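Local coordinates for HD domain protein (Enterococcus faecalis, PDB 4LRL) that probably hydrolyses deoxyribonucleoside triphosphates at the metal centre of an HD domain, under allosteric control by bound nucleotides such as dGTP and dTTP, at residues S201-A206 with V257-M262; A206-Y211 with P395-R400; R407-L412 with L419-T424. All blocks are in the same frame, centred on the assembly; numbering follows the deposited sequence.

Contact 1: S201-A206 with V257-M262; sequences SSQIDA and VSRYQM
Arg259 reaches across from its helix and takes the amide oxygen of Gln203 at the edge of its guanidinium, between NH1 and NH2. Both terminal nitrogens converge on that one atom: NH1 of Arg259 lies 2.8 Å from OE1 of Gln203, and NH2 of Arg259 is equally close to OE1 at 2.8 Å. The oxygen sits nearly in the guanidinium plane, and the two groups are turned 27° against each other. NH2 meets OE1 in the carbonyl plane, on a lone pair, while NH1 comes in tilted from that plane. Neither bond is straight, with N-H...O angles near 144°, as expected when a fork shares a single acceptor.

The arginine gets there with CG anti to its backbone N (chi1 -163°) and a bend only at chi3. Gln203 instead folds back at chi2, and its amide crosses the arginine at about a right angle. NE2 of Gln203 bonds OD2 of Asp397, so both ends of the amide are held and its rotation is fixed. NH2 of Arg259 also donates to the carbonyl oxygen of Asp397, and NE to the hydroxyl of Tyr263, so the buried guanidinium is held at all three nitrogens.

On the loop side, Ser202 OG accepts from Ile204 N at 3.1 Å, an ST turn, and Asp205 OD1 takes the Ser202 N-H on its anti lone pair at 2.8 Å. Asp205 is also the N-cap of the next helix, its OD2 accepting from Arg208 N.

The contact thus ties the turn between helices 194-200 and 206-219 to the middle of helix 249-267, whose Arg259 also packs on Leu212 of helix 206-219.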
ATOM      1  N   SER C 201      -2.658  28.500   4.745  1.00 37.52           N
ATOM      2  CA  SER C 201      -1.873  28.930   3.604  1.00 37.71           C
ATOM      3  C   SER C 201      -0.449  29.254   4.012  1.00 38.05           C
ATOM      4  O   SER C 201      -0.212  30.148   4.826  1.00 39.08           O
ATOM      5  CB  SER C 201      -2.525  30.131   2.921  1.00 38.44           C
ATOM      6  OG  SER C 201      -1.707  30.581   1.860  1.00 40.32           O
ATOM      7  N   SER C 202       0.486  28.496   3.454  1.00 37.01           N
ATOM      8  CA  SER C 202       1.912  28.672   3.693  1.00 37.90           C
ATOM      9  C   SER C 202       2.639  27.865   2.622  1.00 37.34           C
ATOM     10  O   SER C 202       2.067  27.594   1.566  1.00 36.73           O
ATOM     11  CB  SER C 202       2.299  28.216   5.110  1.00 38.02           C
ATOM     12  OG  SER C 202       2.135  26.815   5.268  1.00 37.26           O
ATOM     13  N   GLN C 203       3.885  27.483   2.879  1.00 37.97           N
ATOM     14  CA  GLN C 203       4.605  26.586   1.981  1.00 37.94           C
ATOM     15  C   GLN C 203       4.372  25.121   2.353  1.00 37.24           C
ATOM     16  O   GLN C 203       4.707  24.208   1.591  1.00 36.96           O
ATOM     17  CB  GLN C 203       6.091  26.936   1.916  1.00 39.46           C
ATOM     18  CG  GLN C 203       6.400  28.184   1.057  1.00 41.11           C
ATOM     19  CD  GLN C 203       6.015  27.977  -0.395  1.00 41.60           C
ATOM     20  OE1 GLN C 203       6.271  26.918  -0.963  1.00 41.57           O
ATOM     21  NE2 GLN C 203       5.395  28.981  -1.001  1.00 42.49           N
ATOM     22  N   ILE C 204       3.754  24.905   3.510  1.00 37.23           N
ATOM     23  CA  ILE C 204       3.488  23.562   4.022  1.00 36.56           C
ATOM     24  C   ILE C 204       2.244  23.609   4.905  1.00 36.14           C
ATOM     25  O   ILE C 204       2.327  23.668   6.128  1.00 37.90           O
ATOM     26  CB  ILE C 204       4.742  22.997   4.774  1.00 37.35           C
ATOM     27  CG1 ILE C 204       4.492  21.580   5.321  1.00 36.27           C
ATOM     28  CG2 ILE C 204       5.221  23.980   5.855  1.00 38.79           C
ATOM     29  CD1 ILE C 204       5.768  20.847   5.715  1.00 37.73           C
ATOM     30  N   ASP C 205       1.084  23.616   4.274  1.00 35.01           N
ATOM     31  CA  ASP C 205      -0.172  23.856   4.972  1.00 34.55           C
ATOM     32  C   ASP C 205      -1.168  22.711   4.726  1.00 33.52           C
ATOM     33  O   ASP C 205      -0.898  21.804   3.925  1.00 32.95           O
ATOM     34  CB  ASP C 205      -0.762  25.183   4.493  1.00 35.18           C
ATOM     35  CG  ASP C 205      -0.952  25.221   2.984  1.00 35.15           C
ATOM     36  OD1 ASP C 205      -0.418  26.140   2.341  1.00 36.60           O
ATOM     37  OD2 ASP C 205      -1.611  24.307   2.432  1.00 36.28           O
ATOM     38  N   ALA C 206      -2.321  22.784   5.391  1.00 32.44           N
ATOM     39  CA  ALA C 206      -3.337  21.744   5.328  1.00 31.22           C
ATOM     40  C   ALA C 206      -3.894  21.562   3.912  1.00 30.49           C
ATOM     41  O   ALA C 206      -4.331  20.468   3.541  1.00 29.12           O
ATOM     42  CB  ALA C 206      -4.451  22.050   6.301  1.00 31.48           C
ATOM     43  N   VAL C 257       9.795  16.498  -1.520  1.00 34.27           N
ATOM     44  CA  VAL C 257       9.997  15.502  -2.557  1.00 34.30           C
ATOM     45  C   VAL C 257       8.677  15.137  -3.248  1.00 33.69           C
ATOM     46  O   VAL C 257       8.605  15.145  -4.473  1.00 33.67           O
ATOM     47  CB  VAL C 257      10.739  14.266  -1.995  1.00 35.42           C
ATOM     48  CG1 VAL C 257      10.801  13.134  -3.023  1.00 35.55           C
ATOM     49  CG2 VAL C 257      12.139  14.657  -1.586  1.00 34.87           C
ATOM     50  N   SER C 258       7.635  14.848  -2.466  1.00 33.60           N
ATOM     51  CA  SER C 258       6.318  14.489  -3.012  1.00 33.44           C
ATOM     52  C   SER C 258       5.715  15.632  -3.819  1.00 32.53           C
ATOM     53  O   SER C 258       5.101  15.415  -4.881  1.00 31.95           O
ATOM     54  CB  SER C 258       5.347  14.102  -1.899  1.00 33.09           C
ATOM     55  OG  SER C 258       5.833  12.981  -1.174  1.00 37.13           O
ATOM     56  N   ARG C 259       5.893  16.842  -3.294  1.00 32.26           N
ATOM     57  CA  ARG C 259       5.411  18.055  -3.915  1.00 32.14           C
ATOM     58  C   ARG C 259       5.998  18.166  -5.314  1.00 32.74           C
ATOM     59  O   ARG C 259       5.260  18.309  -6.285  1.00 32.69           O
ATOM     60  CB  ARG C 259       5.795  19.267  -3.064  1.00 31.92           C
ATOM     61  CG  ARG C 259       5.024  20.531  -3.378  1.00 31.35           C
ATOM     62  CD  ARG C 259       5.410  21.661  -2.431  1.00 31.11           C
ATOM     63  NE  ARG C 259       5.392  22.968  -3.090  1.00 31.69           N
ATOM     64  CZ  ARG C 259       5.589  24.126  -2.454  1.00 32.96           C
ATOM     65  NH1 ARG C 259       5.791  24.138  -1.142  1.00 31.13           N
ATOM     66  NH2 ARG C 259       5.562  25.277  -3.122  1.00 32.46           N
ATOM     67  N   TYR C 260       7.319  18.033  -5.408  1.00 33.73           N
ATOM     68  CA  TYR C 260       8.055  18.149  -6.669  0.50 34.38           C
ATOM     69  C   TYR C 260       7.639  17.070  -7.670  1.00 34.75           C
ATOM     70  O   TYR C 260       7.370  17.359  -8.836  1.00 34.52           O
ATOM     71  CB  TYR C 260       9.569  18.092  -6.401  0.50 35.52           C
ATOM     72  CG  TYR C 260      10.453  17.859  -7.621  0.50 36.23           C
ATOM     73  CD1 TYR C 260      10.881  18.917  -8.405  0.50 36.14           C
ATOM     74  CD2 TYR C 260      10.873  16.576  -7.974  0.50 36.96           C
ATOM     75  CE1 TYR C 260      11.688  18.713  -9.510  0.50 36.14           C
ATOM     76  CE2 TYR C 260      11.683  16.366  -9.075  0.50 37.21           C
ATOM     77  CZ  TYR C 260      12.088  17.440  -9.838  0.50 36.93           C
ATOM     78  OH  TYR C 260      12.895  17.239 -10.938  0.50 37.60           O
ATOM     79  N   GLN C 261       7.601  15.818  -7.212  1.00 35.55           N
ATOM     80  CA  GLN C 261       7.222  14.722  -8.121  1.00 36.67           C
ATOM     81  C   GLN C 261       5.779  14.778  -8.626  1.00 35.60           C
ATOM     82  O   GLN C 261       5.538  14.454  -9.798  1.00 35.72           O
ATOM     83  CB  GLN C 261       7.656  13.323  -7.636  1.00 38.01           C
ATOM     84  CG  GLN C 261       7.140  12.887  -6.288  1.00 40.94           C
ATOM     85  CD  GLN C 261       7.980  11.773  -5.659  1.00 45.13           C
ATOM     86  OE1 GLN C 261       8.889  11.215  -6.284  1.00 45.94           O
ATOM     87  NE2 GLN C 261       7.673  11.450  -4.399  1.00 47.51           N
ATOM     88  N   MET C 262       4.840  15.234  -7.783  1.00 34.60           N
ATOM     89  CA  MET C 262       3.458  15.485  -8.229  1.00 33.17           C
ATOM     90  C   MET C 262       3.400  16.556  -9.347  1.00 32.88           C
ATOM     91  O   MET C 262       2.757  16.334 -10.378  1.00 32.43           O
ATOM     92  CB  MET C 262       2.536  15.868  -7.064  1.00 32.18           C
ATOM     93  CG  MET C 262       2.112  14.723  -6.126  1.00 33.50           C
ATOM     94  SD  MET C 262       1.238  13.323  -6.902  1.00 35.03           S
ATOM     95  CE  MET C 262      -0.140  14.228  -7.617  1.00 32.74           C
TER

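Contact 2: A206-Y211 with P395-R400; sequences ADRMDY and PYDFYR. With NI (nickel (II) ion), chain N.
The guanidinium of Arg208 meets the carboxylate of Asp397 at its edge, the two planes 46° apart, while one face of the Tyr211 ring lies against CA of Arg208, offset toward the rim. Tyr211 also approaches Tyr396, its CE1 coming to the edge of that ring 4.3 Å from Tyr396 CE1, a loose apolar touch.

The salt bridge is end-on and skewed. NH2 of Arg208 binds OD1 of Asp397 at 2.9 Å, and NH1 of Arg208 is shared between OD1 and OD2 of Asp397, 3.0 Å from each. OD1 lies close to the guanidinium plane, whereas OD2 is tilted 23° out of it. Arg208 reaches the loop because its chain is extended from CG to NE, and NE is fixed by the carbonyl oxygen of Ser202.

One residue earlier on the same helix, Asp207 OD2 binds the nickel ion at 2.1 Å, with His90, His134, Asp135 and two waters completing the site. Water 1 also donates to Asp207 OD1 at 2.7 Å.

Opposite charges therefore fasten loop 395-400 to the helix that carries this HD-motif ligand, and the three bonds, with the one from NE to Ser202, probably restrict rotation of the Arg208 guanidinium.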
ATOM      1  N   ALA C 206      -2.321  22.784   5.391  1.00 32.44           N
ATOM      2  CA  ALA C 206      -3.337  21.744   5.328  1.00 31.22           C
ATOM      3  C   ALA C 206      -3.894  21.562   3.912  1.00 30.49           C
ATOM      4  O   ALA C 206      -4.331  20.468   3.541  1.00 29.12           O
ATOM      5  CB  ALA C 206      -4.451  22.050   6.301  1.00 31.48           C
ATOM      6  N   ASP C 207      -3.842  22.641   3.132  1.00 30.42           N
ATOM      7  CA  ASP C 207      -4.350  22.675   1.760  1.00 29.84           C
ATOM      8  C   ASP C 207      -3.425  21.860   0.849  1.00 29.19           C
ATOM      9  O   ASP C 207      -3.850  20.900   0.205  1.00 29.05           O
ATOM     10  CB  ASP C 207      -4.462  24.152   1.307  1.00 30.49           C
ATOM     11  CG  ASP C 207      -5.057  24.322  -0.089  1.00 30.04           C
ATOM     12  OD1 ASP C 207      -5.034  25.456  -0.599  1.00 33.08           O
ATOM     13  OD2 ASP C 207      -5.554  23.356  -0.689  1.00 31.32           O
ATOM     14  N   ARG C 208      -2.156  22.241   0.814  1.00 29.33           N
ATOM     15  CA  ARG C 208      -1.150  21.502   0.058  1.00 29.23           C
ATOM     16  C   ARG C 208      -1.062  20.041   0.504  1.00 29.39           C
ATOM     17  O   ARG C 208      -1.006  19.133  -0.336  1.00 28.83           O
ATOM     18  CB  ARG C 208       0.217  22.181   0.180  1.00 29.85           C
ATOM     19  CG  ARG C 208       0.238  23.637  -0.279  1.00 29.06           C
ATOM     20  CD  ARG C 208       1.574  24.212   0.047  1.00 30.15           C
ATOM     21  NE  ARG C 208       1.742  25.638  -0.232  1.00 30.62           N
ATOM     22  CZ  ARG C 208       2.068  26.140  -1.420  1.00 29.99           C
ATOM     23  NH1 ARG C 208       2.252  27.450  -1.557  1.00 29.42           N
ATOM     24  NH2 ARG C 208       2.220  25.336  -2.469  1.00 27.99           N
ATOM     25  N   MET C 209      -1.084  19.811   1.816  1.00 29.88           N
ATOM     26  CA  MET C 209      -0.949  18.450   2.338  1.00 30.61           C
ATOM     27  C   MET C 209      -2.094  17.544   1.866  1.00 29.87           C
ATOM     28  O   MET C 209      -1.863  16.414   1.450  1.00 30.00           O
ATOM     29  CB  MET C 209      -0.794  18.441   3.864  1.00 31.17           C
ATOM     30  CG  MET C 209       0.546  19.028   4.336  1.00 34.02           C
ATOM     31  SD  MET C 209       0.978  18.593   6.033  1.00 39.19           S
ATOM     32  CE  MET C 209       0.174  19.892   6.963  1.00 37.68           C
ATOM     33  N   ASP C 210      -3.320  18.050   1.892  1.00 29.51           N
ATOM     34  CA  ASP C 210      -4.431  17.246   1.428  1.00 29.36           C
ATOM     35  C   ASP C 210      -4.378  16.992  -0.080  1.00 28.90           C
ATOM     36  O   ASP C 210      -4.506  15.853  -0.494  1.00 28.82           O
ATOM     37  CB  ASP C 210      -5.784  17.836   1.813  1.00 29.17           C
ATOM     38  CG  ASP C 210      -6.926  16.893   1.473  1.00 29.61           C
ATOM     39  OD1 ASP C 210      -7.570  17.108   0.428  1.00 29.13           O
ATOM     40  OD2 ASP C 210      -7.155  15.915   2.227  1.00 29.82           O
ATOM     41  N   TYR C 211      -4.200  18.030  -0.905  1.00 28.43           N
ATOM     42  CA  TYR C 211      -4.263  17.763  -2.341  1.00 27.92           C
ATOM     43  C   TYR C 211      -3.108  16.907  -2.835  1.00 27.69           C
ATOM     44  O   TYR C 211      -3.297  16.061  -3.704  1.00 27.44           O
ATOM     45  CB  TYR C 211      -4.541  19.006  -3.222  1.00 27.76           C
ATOM     46  CG  TYR C 211      -3.462  20.052  -3.353  1.00 27.41           C
ATOM     47  CD1 TYR C 211      -2.243  19.780  -3.986  1.00 26.64           C
ATOM     48  CD2 TYR C 211      -3.694  21.351  -2.909  1.00 28.14           C
ATOM     49  CE1 TYR C 211      -1.268  20.777  -4.126  1.00 27.24           C
ATOM     50  CE2 TYR C 211      -2.731  22.350  -3.043  1.00 28.27           C
ATOM     51  CZ  TYR C 211      -1.523  22.060  -3.651  1.00 29.29           C
ATOM     52  OH  TYR C 211      -0.584  23.073  -3.776  1.00 31.76           O
ATOM     53  N   PRO C 395      -1.317  26.974 -11.578  1.00 74.66           N
ATOM     54  CA  PRO C 395      -1.476  27.393 -10.187  1.00 70.70           C
ATOM     55  C   PRO C 395      -0.703  26.525  -9.182  1.00 67.46           C
ATOM     56  O   PRO C 395      -1.238  26.156  -8.133  1.00 64.65           O
ATOM     57  CB  PRO C 395      -2.989  27.271  -9.964  1.00 69.15           C
ATOM     58  CG  PRO C 395      -3.406  26.197 -10.883  1.00 70.52           C
ATOM     59  CD  PRO C 395      -2.547  26.347 -12.097  1.00 74.45           C
ATOM     60  N   TYR C 396       0.549  26.219  -9.506  1.00 67.73           N
ATOM     61  CA  TYR C 396       1.415  25.448  -8.618  1.00 64.75           C
ATOM     62  C   TYR C 396       2.779  26.128  -8.465  1.00 65.60           C
ATOM     63  O   TYR C 396       3.601  26.111  -9.379  1.00 68.55           O
ATOM     64  CB  TYR C 396       1.542  24.006  -9.117  1.00 64.95           C
ATOM     65  CG  TYR C 396       0.206  23.302  -9.209  1.00 62.85           C
ATOM     66  CD1 TYR C 396      -0.396  22.767  -8.071  1.00 59.26           C
ATOM     67  CD2 TYR C 396      -0.468  23.195 -10.422  1.00 63.85           C
ATOM     68  CE1 TYR C 396      -1.626  22.133  -8.139  1.00 57.87           C
ATOM     69  CE2 TYR C 396      -1.702  22.559 -10.503  1.00 62.71           C
ATOM     70  CZ  TYR C 396      -2.273  22.031  -9.354  1.00 59.57           C
ATOM     71  OH  TYR C 396      -3.494  21.407  -9.412  1.00 58.92           O
ATOM     72  N   ASP C 397       2.994  26.745  -7.306  1.00 63.34           N
ATOM     73  CA  ASP C 397       4.226  27.472  -7.013  1.00 64.00           C
ATOM     74  C   ASP C 397       5.325  26.561  -6.452  1.00 62.82           C
ATOM     75  O   ASP C 397       5.055  25.660  -5.654  1.00 59.61           O
ATOM     76  CB  ASP C 397       3.937  28.618  -6.040  1.00 63.27           C
ATOM     77  CG  ASP C 397       3.497  28.133  -4.668  1.00 60.12           C
ATOM     78  OD1 ASP C 397       2.553  27.316  -4.579  1.00 58.71           O
ATOM     79  OD2 ASP C 397       4.099  28.572  -3.671  1.00 60.37           O
ATOM     80  N   PHE C 398       6.562  26.800  -6.882  1.00 65.23           N
ATOM     81  CA  PHE C 398       7.717  26.052  -6.389  1.00 64.77           C
ATOM     82  C   PHE C 398       8.190  26.601  -5.052  1.00 63.22           C
ATOM     83  O   PHE C 398       7.920  27.761  -4.723  1.00 63.42           O
ATOM     84  CB  PHE C 398       8.865  26.109  -7.396  1.00 68.73           C
ATOM     85  CG  PHE C 398       8.663  25.232  -8.592  1.00 70.89           C
ATOM     86  CD1 PHE C 398       8.936  23.868  -8.526  1.00 70.40           C
ATOM     87  CD2 PHE C 398       8.199  25.765  -9.788  1.00 74.10           C
ATOM     88  CE1 PHE C 398       8.754  23.047  -9.635  1.00 72.93           C
ATOM     89  CE2 PHE C 398       8.011  24.950 -10.906  1.00 76.84           C
ATOM     90  CZ  PHE C 398       8.289  23.590 -10.826  1.00 76.17           C
ATOM     91  N   TYR C 399       8.895  25.769  -4.288  1.00 61.58           N
ATOM     92  CA  TYR C 399       9.492  26.222  -3.039  1.00 60.80           C
ATOM     93  C   TYR C 399      10.733  27.087  -3.304  1.00 64.19           C
ATOM     94  O   TYR C 399      11.769  26.581  -3.725  1.00 65.88           O
ATOM     95  CB  TYR C 399       9.811  25.042  -2.107  1.00 58.07           C
ATOM     96  CG  TYR C 399      10.276  25.485  -0.739  1.00 56.29           C
ATOM     97  CD1 TYR C 399       9.493  26.349   0.031  1.00 56.25           C
ATOM     98  CD2 TYR C 399      11.499  25.062  -0.218  1.00 55.51           C
ATOM     99  CE1 TYR C 399       9.917  26.788   1.290  1.00 55.78           C
ATOM    100  CE2 TYR C 399      11.931  25.486   1.045  1.00 55.85           C
ATOM    101  CZ  TYR C 399      11.134  26.356   1.792  1.00 55.96           C
ATOM    102  OH  TYR C 399      11.539  26.796   3.035  1.00 55.72           O
ATOM    103  N   ARG C 400      10.602  28.393  -3.079  1.00 65.98           N
ATOM    104  CA  ARG C 400      11.721  29.331  -3.217  1.00 69.91           C
ATOM    105  C   ARG C 400      11.805  30.243  -1.992  1.00 69.92           C
ATOM    106  O   ARG C 400      11.288  31.362  -2.012  1.00 71.60           O
ATOM    107  CB  ARG C 400      11.601  30.167  -4.493  1.00 73.72           C
ATOM    108  CG  ARG C 400      12.895  30.898  -4.838  1.00 79.27           C
ATOM    109  CD  ARG C 400      12.682  32.138  -5.695  1.00 85.73           C
ATOM    110  NE  ARG C 400      12.052  31.813  -6.970  1.00 88.25           N
ATOM    111  CZ  ARG C 400      12.206  32.511  -8.089  1.00 93.81           C
ATOM    112  NH1 ARG C 400      11.582  32.121  -9.191  1.00 95.67           N
ATOM    113  NH2 ARG C 400      12.984  33.588  -8.116  1.00 98.80           N
TER
HETATM  114 NI    NI N 501      -7.395  23.628  -1.704  1.00 46.05          NI
HETATM  115  O   HOH W   1      -6.498  25.204  -2.845  1.00 39.79           O
HETATM  116  O   HOH W   2      -6.933  22.863  -3.950  1.00 40.16           O

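Contact 3: R407-L412 with L419-T424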
ATOM      1  N   ARG C 407       6.978  34.525   4.938  1.00 74.11           N
ATOM      2  CA  ARG C 407       5.910  33.645   4.441  1.00 70.52           C
ATOM      3  C   ARG C 407       6.353  32.587   3.425  1.00 66.88           C
ATOM      4  O   ARG C 407       5.659  31.595   3.206  1.00 63.99           O
ATOM      5  CB  ARG C 407       4.763  34.485   3.857  1.00 72.54           C
ATOM      6  CG  ARG C 407       4.117  35.419   4.871  1.00 76.41           C
ATOM      7  CD  ARG C 407       2.676  35.761   4.513  1.00 78.81           C
ATOM      8  NE  ARG C 407       1.963  36.305   5.672  1.00 82.38           N
ATOM      9  CZ  ARG C 407       0.974  37.191   5.608  1.00 85.06           C
ATOM     10  NH1 ARG C 407       0.394  37.618   6.721  1.00 87.21           N
ATOM     11  NH2 ARG C 407       0.566  37.656   4.434  1.00 86.07           N
ATOM     12  N   THR C 408       7.510  32.811   2.814  1.00 67.01           N
ATOM     13  CA  THR C 408       8.008  31.964   1.739  1.00 64.25           C
ATOM     14  C   THR C 408       8.819  30.788   2.277  1.00 61.37           C
ATOM     15  O   THR C 408       9.395  30.022   1.504  1.00 60.53           O
ATOM     16  CB  THR C 408       8.909  32.777   0.796  1.00 67.75           C
ATOM     17  OG1 THR C 408      10.058  33.240   1.521  1.00 69.25           O
ATOM     18  CG2 THR C 408       8.156  33.985   0.233  1.00 70.12           C
ATOM     19  N   GLN C 409       8.858  30.641   3.599  1.00 59.77           N
ATOM     20  CA  GLN C 409       9.796  29.712   4.227  1.00 57.82           C
ATOM     21  C   GLN C 409       9.135  28.589   5.030  1.00 54.65           C
ATOM     22  O   GLN C 409       8.063  28.761   5.614  1.00 54.43           O
ATOM     23  CB  GLN C 409      10.776  30.481   5.124  1.00 59.97           C
ATOM     24  CG  GLN C 409      11.439  31.667   4.449  1.00 64.18           C
ATOM     25  CD  GLN C 409      12.381  32.407   5.371  1.00 68.63           C
ATOM     26  OE1 GLN C 409      13.424  31.883   5.756  1.00 70.13           O
ATOM     27  NE2 GLN C 409      12.025  33.634   5.723  1.00 71.57           N
ATOM     28  N   ILE C 410       9.792  27.438   5.053  1.00 52.30           N
ATOM     29  CA  ILE C 410       9.416  26.364   5.955  1.00 49.88           C
ATOM     30  C   ILE C 410      10.404  26.418   7.118  1.00 50.60           C
ATOM     31  O   ILE C 410      11.607  26.270   6.920  1.00 51.03           O
ATOM     32  CB  ILE C 410       9.433  25.004   5.235  1.00 48.05           C
ATOM     33  CG1 ILE C 410       8.399  25.004   4.107  1.00 46.70           C
ATOM     34  CG2 ILE C 410       9.173  23.862   6.213  1.00 46.30           C
ATOM     35  CD1 ILE C 410       8.562  23.884   3.127  1.00 46.32           C
ATOM     36  N   GLU C 411       9.896  26.671   8.322  1.00 50.97           N
ATOM     37  CA  GLU C 411      10.763  26.904   9.478  1.00 52.24           C
ATOM     38  C   GLU C 411      10.932  25.653  10.332  1.00 50.60           C
ATOM     39  O   GLU C 411       9.951  25.013  10.724  1.00 49.93           O
ATOM     40  CB  GLU C 411      10.247  28.059  10.338  1.00 54.57           C
ATOM     41  CG  GLU C 411       9.968  29.350   9.573  1.00 57.93           C
ATOM     42  CD  GLU C 411      11.201  30.220   9.351  1.00 60.84           C
ATOM     43  OE1 GLU C 411      12.339  29.705   9.317  1.00 61.72           O
ATOM     44  OE2 GLU C 411      11.023  31.438   9.196  1.00 64.06           O
ATOM     45  N   LEU C 412      12.187  25.308  10.602  1.00 50.41           N
ATOM     46  CA  LEU C 412      12.515  24.187  11.479  1.00 49.67           C
ATOM     47  C   LEU C 412      12.963  24.748  12.812  1.00 51.59           C
ATOM     48  O   LEU C 412      13.770  25.688  12.857  1.00 53.10           O
ATOM     49  CB  LEU C 412      13.616  23.323  10.869  1.00 48.30           C
ATOM     50  CG  LEU C 412      13.290  22.604   9.555  1.00 47.56           C
ATOM     51  CD1 LEU C 412      14.535  22.442   8.712  1.00 48.09           C
ATOM     52  CD2 LEU C 412      12.648  21.254   9.805  1.00 45.81           C
ATOM     53  N   LEU C 419      14.796  29.335  14.978  1.00 63.30           N
ATOM     54  CA  LEU C 419      14.262  28.846  13.736  1.00 60.68           C
ATOM     55  C   LEU C 419      15.302  28.843  12.645  1.00 60.19           C
ATOM     56  O   LEU C 419      16.068  29.788  12.486  1.00 63.04           O
ATOM     57  CB  LEU C 419      13.063  29.689  13.320  1.00 61.55           C
ATOM     58  CG  LEU C 419      11.910  29.540  14.305  1.00 62.36           C
ATOM     59  CD1 LEU C 419      11.046  30.754  14.223  1.00 64.54           C
ATOM     60  CD2 LEU C 419      11.125  28.248  14.037  1.00 58.93           C
ATOM     61  N   VAL C 420      15.294  27.771  11.878  1.00 57.62           N
ATOM     62  CA  VAL C 420      16.243  27.583  10.813  1.00 57.44           C
ATOM     63  C   VAL C 420      15.460  27.127   9.592  1.00 55.62           C
ATOM     64  O   VAL C 420      14.677  26.171   9.662  1.00 53.73           O
ATOM     65  CB  VAL C 420      17.367  26.606  11.270  1.00 56.72           C
ATOM     66  CG1 VAL C 420      17.783  25.649  10.184  1.00 54.91           C
ATOM     67  CG2 VAL C 420      18.566  27.405  11.803  1.00 59.51           C
ATOM     68  N   GLU C 421      15.654  27.846   8.490  1.00 56.73           N
ATOM     69  CA  GLU C 421      14.955  27.585   7.234  1.00 55.55           C
ATOM     70  C   GLU C 421      15.376  26.241   6.635  1.00 53.65           C
ATOM     71  O   GLU C 421      16.547  25.876   6.686  1.00 54.59           O
ATOM     72  CB  GLU C 421      15.208  28.744   6.254  1.00 58.23           C
ATOM     73  CG  GLU C 421      14.358  28.722   4.992  1.00 58.10           C
ATOM     74  CD  GLU C 421      14.963  27.881   3.884  1.00 57.66           C
ATOM     75  OE1 GLU C 421      16.061  28.224   3.403  1.00 60.94           O
ATOM     76  OE2 GLU C 421      14.331  26.886   3.480  1.00 55.44           O
ATOM     77  N   LEU C 422      14.410  25.521   6.061  1.00 51.71           N
ATOM     78  CA  LEU C 422      14.587  24.148   5.606  1.00 49.73           C
ATOM     79  C   LEU C 422      15.761  23.889   4.648  1.00 51.33           C
ATOM     80  O   LEU C 422      16.591  23.018   4.910  1.00 51.29           O
ATOM     81  CB  LEU C 422      13.284  23.632   4.995  1.00 48.35           C
ATOM     82  CG  LEU C 422      13.319  22.231   4.378  1.00 46.62           C
ATOM     83  CD1 LEU C 422      13.576  21.153   5.428  1.00 45.49           C
ATOM     84  CD2 LEU C 422      12.044  21.947   3.615  1.00 45.60           C
ATOM     85  N   ALA C 423      15.805  24.618   3.535  1.00 53.22           N
ATOM     86  CA  ALA C 423      16.841  24.446   2.511  1.00 55.38           C
ATOM     87  C   ALA C 423      18.248  24.612   3.087  1.00 56.86           C
ATOM     88  O   ALA C 423      19.185  23.917   2.688  1.00 58.08           O
ATOM     89  CB  ALA C 423      16.617  25.427   1.356  1.00 57.60           C
ATOM     90  N   THR C 424      18.372  25.543   4.027  1.00 57.19           N
ATOM     91  CA  THR C 424      19.601  25.802   4.779  1.00 58.34           C
ATOM     92  C   THR C 424      20.249  24.530   5.357  1.00 56.82           C
ATOM     93  O   THR C 424      21.463  24.358   5.266  1.00 58.88           O
ATOM     94  CB  THR C 424      19.313  26.846   5.879  1.00 58.65           C
ATOM     95  OG1 THR C 424      19.480  28.157   5.330  1.00 61.29           O
ATOM     96  CG2 THR C 424      20.207  26.678   7.098  1.00 59.43           C
TER
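Leu412 N donates to Val420 O and Val420 N returns a bond to Leu412 O, both 2.8 Å, the hydrogen-bonded pair of a beta hairpin formed by strands 411-413 and 419-421. Glu411 and Glu421 form the adjoining non-hydrogen-bonded pair, with CB of Glu411 against CD2 of Leu419 at 3.8 Å. A third backbone bond, Leu422 N to Ile410 O at 3.0 Å, extends the pairing past the strand and into the short, weakly bonded helical turn that follows.

Leu422 packs with both methyls on the opposite segment: its CD2 meets CD1 of Ile410, just before the strand, at 4.0 Å, the two side chains lying side by side and pointing the same way, and its CD1 meets CD1 of Leu412 on it at 3.7 Å. Ile410 and Leu422 both rest on Val252 and Ile256 of helix 249-267, while Leu419 and Glu411 touch Tyr238 of strand 235-238.

Beyond the pairing, Gln409 crosses Glu421 at about a right angle, its OE1 3.4 Å from Glu421 CG. Glu421 is the N-cap of the turn: with its chain bent at chi2 (-86°), OE2 accepts from Ala423 N at 2.7 Å, the donor lying well above the carboxylate plane.

Contacts 1 and 2 are practically one site, their centres about 4 Å apart, sharing Ala206 where the loop runs into helix 206-219. Their segments alternate along the chain, so helix 249-267 and loop 395-400 close onto the same corner of the HD domain in turn. Contact 3 comes later in sequence, a local hairpin with its centre about 14 Å from contact 1 and 15 Å from contact 2. Tyr399 joins it to contact 2, its hydroxyl bonding Ile410 N and Glu421 OE2, while Gln203 and Ile204 pack on Ile410. A continuous path thus runs from the helix that carries one nickel ligand to the edge of the four-stranded sheet.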